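Local structure of SusD homolog (3IHV) at residues Gly278-Ala290 with Val294-His306. The protein probably binds glycans at the outer membrane of Bacteroides thetaiotaomicron, as SusD-family proteins do, helping to capture them for uptake. Numbering follows the deposited sequence.
Sequences GRIGKWNGVKTTA and VRGSCAANVKVVH
Arg295 reaches across to Thr288 and Thr289, and arginine suits the place because its flat group offers NE and NH2 side by side to two oxygens of Thr289. Its CB points toward 278-290; CG comes within 4.1 Å of Thr289 O, and CD lies 3.6 Å from Thr288 CG2. A bend at chi3 (77°) then turns the guanidinium so that Thr288 CG2 sits over one face while Thr289 lies at the edge. NE donates to Thr289 O at 2.8 Å, nearly along the C=O axis, and NH2 meets Thr289 OG1 at 2.9 Å, exactly in the guanidinium plane. NH1 bonds Gln374, NH2 also serves Thr331 O, and Thr289 OG1 is hydrogen-bonded to Asp332 OD1, its strongest polar partner.

Beyond this grip, Thr288 and Cys298 form a single antiparallel hydrogen-bonded pair. Two lysines of 278-290 extend the link: Lys282 NZ donates to Ser297 O, coming from above the carbonyl plane, and Lys287 NZ to Ala299 O. Ala300 gives its N-H to Lys282 O; a mere methyl suits it, since CB already lies 3.2 Å from Gly285 O.

At the other end Asn301 N donates to Trp283 O (2.8 Å), and its side chain stands over the indole. CB lies 3.6 Å from the six-membered ring centroid, almost on the normal, a CH-pi contact; the amide is turned 78° to the ring, with ND2 over the rim near NE1. Val302 CG2 packs against the ring's edge, beside helix 40-44.

Backbone bonds and basic side chains thus share the work. The cations meet neutral carbonyl and hydroxyl oxygens, so these cross-links are charge-to-dipole bonds, not salt bridges between the segments.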
loop_
_atom_site.group_PDB
_atom_site.type_symbol
_atom_site.label_atom_id
_atom_site.label_comp_id
_atom_site.label_asym_id
_atom_site.label_seq_id
_atom_site.Cartn_x
_atom_site.Cartn_y
_atom_site.Cartn_z
ATOM N N GLY A 278 12.495 -4.021 6.881
ATOM C CA GLY A 278 11.744 -2.811 6.751
ATOM C C GLY A 278 11.349 -2.245 8.093
ATOM O O GLY A 278 11.777 -2.708 9.148
ATOM N N ARG A 279 10.499 -1.235 8.038
ATOM C CA ARG A 279 10.029 -0.550 9.239
ATOM C C ARG A 279 8.601 -0.923 9.628
ATOM O O ARG A 279 7.991 -0.270 10.467
ATOM C CB ARG A 279 10.136 0.954 9.013
ATOM C CG ARG A 279 11.565 1.429 8.720
ATOM C CD ARG A 279 11.608 2.912 8.705
ATOM N NE ARG A 279 12.839 3.454 8.129
ATOM C CZ ARG A 279 13.839 3.992 8.815
ATOM N NH1 ARG A 279 13.794 4.079 10.135
ATOM N NH2 ARG A 279 14.905 4.465 8.168
ATOM N N ILE A 280 8.071 -1.987 9.035
ATOM C CA ILE A 280 6.672 -2.375 9.256
ATOM C C ILE A 280 6.554 -2.960 10.662
ATOM O O ILE A 280 7.406 -3.759 11.100
ATOM C CB ILE A 280 6.148 -3.363 8.196
ATOM C CG1 ILE A 280 6.542 -2.973 6.740
ATOM C CG2 ILE A 280 4.640 -3.550 8.368
ATOM C CD1 ILE A 280 6.197 -1.544 6.270
ATOM N N GLY A 281 5.551 -2.523 11.410
ATOM C CA GLY A 281 5.429 -2.885 12.827
ATOM C C GLY A 281 6.361 -2.074 13.740
ATOM O O GLY A 281 6.342 -2.233 14.960
ATOM N N LYS A 282 7.176 -1.188 13.155
ATOM C CA LYS A 282 8.086 -0.359 13.926
ATOM C C LYS A 282 7.567 1.066 13.886
ATOM O O LYS A 282 6.952 1.531 14.840
ATOM C CB LYS A 282 9.524 -0.481 13.371
ATOM C CG LYS A 282 10.012 -1.954 13.258
ATOM C CD LYS A 282 9.956 -2.708 14.561
ATOM C CE LYS A 282 11.039 -2.300 15.525
ATOM N NZ LYS A 282 11.278 -3.107 16.831
ATOM N N TRP A 283 7.731 1.736 12.749
ATOM C CA TRP A 283 7.288 3.104 12.613
ATOM C C TRP A 283 5.753 3.197 12.635
ATOM O O TRP A 283 5.174 4.188 13.100
ATOM C CB TRP A 283 7.829 3.674 11.299
ATOM C CG TRP A 283 8.133 5.136 11.328
ATOM C CD1 TRP A 283 9.337 5.697 11.621
ATOM C CD2 TRP A 283 7.252 6.228 11.000
ATOM N NE1 TRP A 283 9.268 7.061 11.506
ATOM C CE2 TRP A 283 8.002 7.413 11.112
ATOM C CE3 TRP A 283 5.916 6.314 10.624
ATOM C CZ2 TRP A 283 7.446 8.671 10.882
ATOM C CZ3 TRP A 283 5.382 7.552 10.387
ATOM C CH2 TRP A 283 6.153 8.715 10.505
ATOM N N ASN A 284 5.093 2.146 12.159
ATOM C CA ASN A 284 3.632 2.100 12.177
ATOM C C ASN A 284 3.141 0.986 13.096
ATOM O O ASN A 284 2.060 0.433 12.910
ATOM C CB ASN A 284 3.076 1.929 10.775
ATOM C CG ASN A 284 3.379 0.567 10.187
ATOM O OD1 ASN A 284 4.299 -0.146 10.673
ATOM N ND2 ASN A 284 2.651 0.196 9.154
ATOM N N GLY A 285 3.949 0.645 14.082
ATOM C CA GLY A 285 3.583 -0.403 15.005
ATOM C C GLY A 285 2.737 0.071 16.172
ATOM O O GLY A 285 2.224 1.198 16.188
ATOM N N VAL A 286 2.652 -0.801 17.175
ATOM C CA VAL A 286 2.044 -0.469 18.446
ATOM C C VAL A 286 3.183 0.099 19.263
ATOM O O VAL A 286 4.289 -0.448 19.222
ATOM C CB VAL A 286 1.446 -1.719 19.119
ATOM C CG1 VAL A 286 1.038 -1.399 20.555
ATOM C CG2 VAL A 286 0.245 -2.200 18.306
ATOM N N LYS A 287 2.947 1.191 19.989
ATOM C CA LYS A 287 3.990 1.796 20.813
ATOM C C LYS A 287 4.494 0.764 21.813
ATOM O O LYS A 287 3.717 0.217 22.584
ATOM C CB LYS A 287 3.440 3.052 21.503
ATOM C CG LYS A 287 4.454 3.894 22.230
ATOM C CD LYS A 287 5.460 4.526 21.299
ATOM C CE LYS A 287 6.103 5.799 21.847
ATOM N NZ LYS A 287 6.960 6.452 20.775
ATOM N N THR A 288 5.809 0.534 21.791
ATOM C CA THR A 288 6.469 -0.516 22.595
ATOM C C THR A 288 7.851 -0.098 23.058
ATOM O O THR A 288 8.653 0.434 22.269
ATOM C CB THR A 288 6.641 -1.771 21.673
ATOM O OG1 THR A 288 5.398 -2.087 21.040
ATOM C CG2 THR A 288 7.238 -3.012 22.414
ATOM N N THR A 289 8.150 -0.309 24.338
ATOM C CA THR A 289 9.465 0.016 24.849
ATOM C C THR A 289 10.487 -1.076 24.547
ATOM O O THR A 289 10.152 -2.243 24.409
ATOM C CB THR A 289 9.461 0.116 26.381
ATOM O OG1 THR A 289 8.967 -1.115 26.921
ATOM C CG2 THR A 289 8.596 1.274 26.867
ATOM N N ALA A 290 11.744 -0.656 24.447
ATOM C CA ALA A 290 12.853 -1.565 24.294
ATOM C C ALA A 290 13.078 -2.153 25.692
ATOM O O ALA A 290 12.930 -1.421 26.698
ATOM C CB ALA A 290 14.112 -0.789 23.806
ATOM N N VAL A 294 15.834 -8.386 25.207
ATOM C CA VAL A 294 14.555 -9.053 24.925
ATOM C C VAL A 294 13.789 -8.494 23.734
ATOM O O VAL A 294 13.290 -9.237 22.890
ATOM C CB VAL A 294 13.620 -8.897 26.142
ATOM C CG1 VAL A 294 12.260 -9.592 25.866
ATOM C CG2 VAL A 294 14.300 -9.434 27.400
ATOM N N ARG A 295 13.720 -7.175 23.653
ATOM C CA ARG A 295 12.830 -6.554 22.683
ATOM C C ARG A 295 13.354 -5.229 22.247
ATOM O O ARG A 295 13.904 -4.490 23.048
ATOM C CB ARG A 295 11.507 -6.323 23.403
ATOM C CG ARG A 295 10.372 -5.857 22.591
ATOM C CD ARG A 295 9.084 -5.891 23.422
ATOM N NE ARG A 295 8.956 -4.780 24.372
ATOM C CZ ARG A 295 7.956 -4.681 25.260
ATOM N NH1 ARG A 295 7.041 -5.633 25.356
ATOM N NH2 ARG A 295 7.872 -3.638 26.076
ATOM N N GLY A 296 13.165 -4.936 20.962
ATOM C CA GLY A 296 13.506 -3.625 20.468
ATOM C C GLY A 296 12.270 -2.756 20.658
ATOM O O GLY A 296 11.173 -3.275 20.800
ATOM N N SER A 297 12.460 -1.445 20.705
ATOM C CA SER A 297 11.303 -0.539 20.794
ATOM C C SER A 297 10.611 -0.381 19.439
ATOM O O SER A 297 11.168 -0.759 18.403
ATOM C CB SER A 297 11.759 0.820 21.346
ATOM O OG SER A 297 12.752 1.375 20.507
ATOM N N CYS A 298 9.370 0.123 19.453
ATOM C CA CYS A 298 8.634 0.472 18.225
ATOM C C CYS A 298 8.188 1.909 18.397
ATOM O O CYS A 298 7.481 2.197 19.353
ATOM C CB CYS A 298 7.413 -0.402 17.983
ATOM S SG CYS A 298 7.821 -2.158 17.785
ATOM N N ALA A 299 8.595 2.781 17.474
ATOM C CA ALA A 299 8.328 4.234 17.570
ATOM C C ALA A 299 6.833 4.531 17.461
ATOM O O ALA A 299 6.306 5.426 18.147
ATOM C CB ALA A 299 9.139 5.025 16.494
ATOM N N ALA A 300 6.155 3.804 16.577
ATOM C CA ALA A 300 4.685 3.902 16.477
ATOM C C ALA A 300 4.197 5.321 16.245
ATOM O O ALA A 300 3.415 5.853 17.019
ATOM C CB ALA A 300 4.015 3.290 17.748
ATOM N N ASN A 301 4.720 5.926 15.201
ATOM C CA ASN A 301 4.418 7.295 14.838
ATOM C C ASN A 301 3.167 7.482 13.976
ATOM O O ASN A 301 2.771 8.639 13.679
ATOM C CB ASN A 301 5.646 7.923 14.143
ATOM C CG ASN A 301 6.805 8.071 15.071
ATOM O OD1 ASN A 301 6.620 8.437 16.220
ATOM N ND2 ASN A 301 8.014 7.859 14.563
ATOM N N VAL A 302 2.539 6.384 13.553
ATOM C CA VAL A 302 1.297 6.472 12.795
ATOM C C VAL A 302 0.174 6.445 13.835
ATOM O O VAL A 302 0.019 5.467 14.583
ATOM C CB VAL A 302 1.110 5.295 11.805
ATOM C CG1 VAL A 302 -0.324 5.369 11.202
ATOM C CG2 VAL A 302 2.241 5.339 10.715
ATOM N N LYS A 303 -0.576 7.538 13.894
ATOM C CA LYS A 303 -1.627 7.682 14.858
ATOM C C LYS A 303 -2.976 7.660 14.155
ATOM O O LYS A 303 -3.093 8.079 13.009
ATOM C CB LYS A 303 -1.445 8.996 15.640
ATOM C CG LYS A 303 -0.144 9.098 16.376
ATOM C CD LYS A 303 0.097 7.866 17.275
ATOM C CE LYS A 303 1.216 8.090 18.273
ATOM N NZ LYS A 303 1.415 6.813 19.076
ATOM N N VAL A 304 -3.975 7.141 14.848
ATOM C CA VAL A 304 -5.308 6.991 14.278
ATOM C C VAL A 304 -6.172 8.208 14.561
ATOM O O VAL A 304 -6.262 8.671 15.713
ATOM C CB VAL A 304 -6.029 5.726 14.829
ATOM C CG1 VAL A 304 -7.456 5.594 14.220
ATOM C CG2 VAL A 304 -5.180 4.473 14.597
ATOM N N VAL A 305 -6.828 8.727 13.521
ATOM C CA VAL A 305 -7.705 9.881 13.701
ATOM C C VAL A 305 -8.893 9.450 14.552
ATOM O O VAL A 305 -9.601 8.504 14.193
ATOM C CB VAL A 305 -8.095 10.482 12.353
ATOM C CG1 VAL A 305 -9.141 11.617 12.510
ATOM C CG2 VAL A 305 -6.819 11.009 11.589
ATOM N N HIS A 306 -9.147 10.131 15.671
ATOM C CA HIS A 306 -10.154 9.593 16.597
ATOM C C HIS A 306 -11.593 9.561 16.074
ATOM O O HIS A 306 -12.365 8.678 16.440
ATOM C CB HIS A 306 -10.110 10.218 17.978
ATOM C CG HIS A 306 -10.701 9.320 19.009
ATOM N ND1 HIS A 306 -10.115 8.117 19.339
ATOM C CD2 HIS A 306 -11.855 9.393 19.711
ATOM C CE1 HIS A 306 -10.858 7.519 20.257
ATOM N NE2 HIS A 306 -11.918 8.275 20.502
HETATM O O HOH W 1 9.884 -4.751 18.800
HETATM O O HOH W 2 2.130 3.592 14.676
HETATM O O HOH W 3 8.893 3.881 21.136
#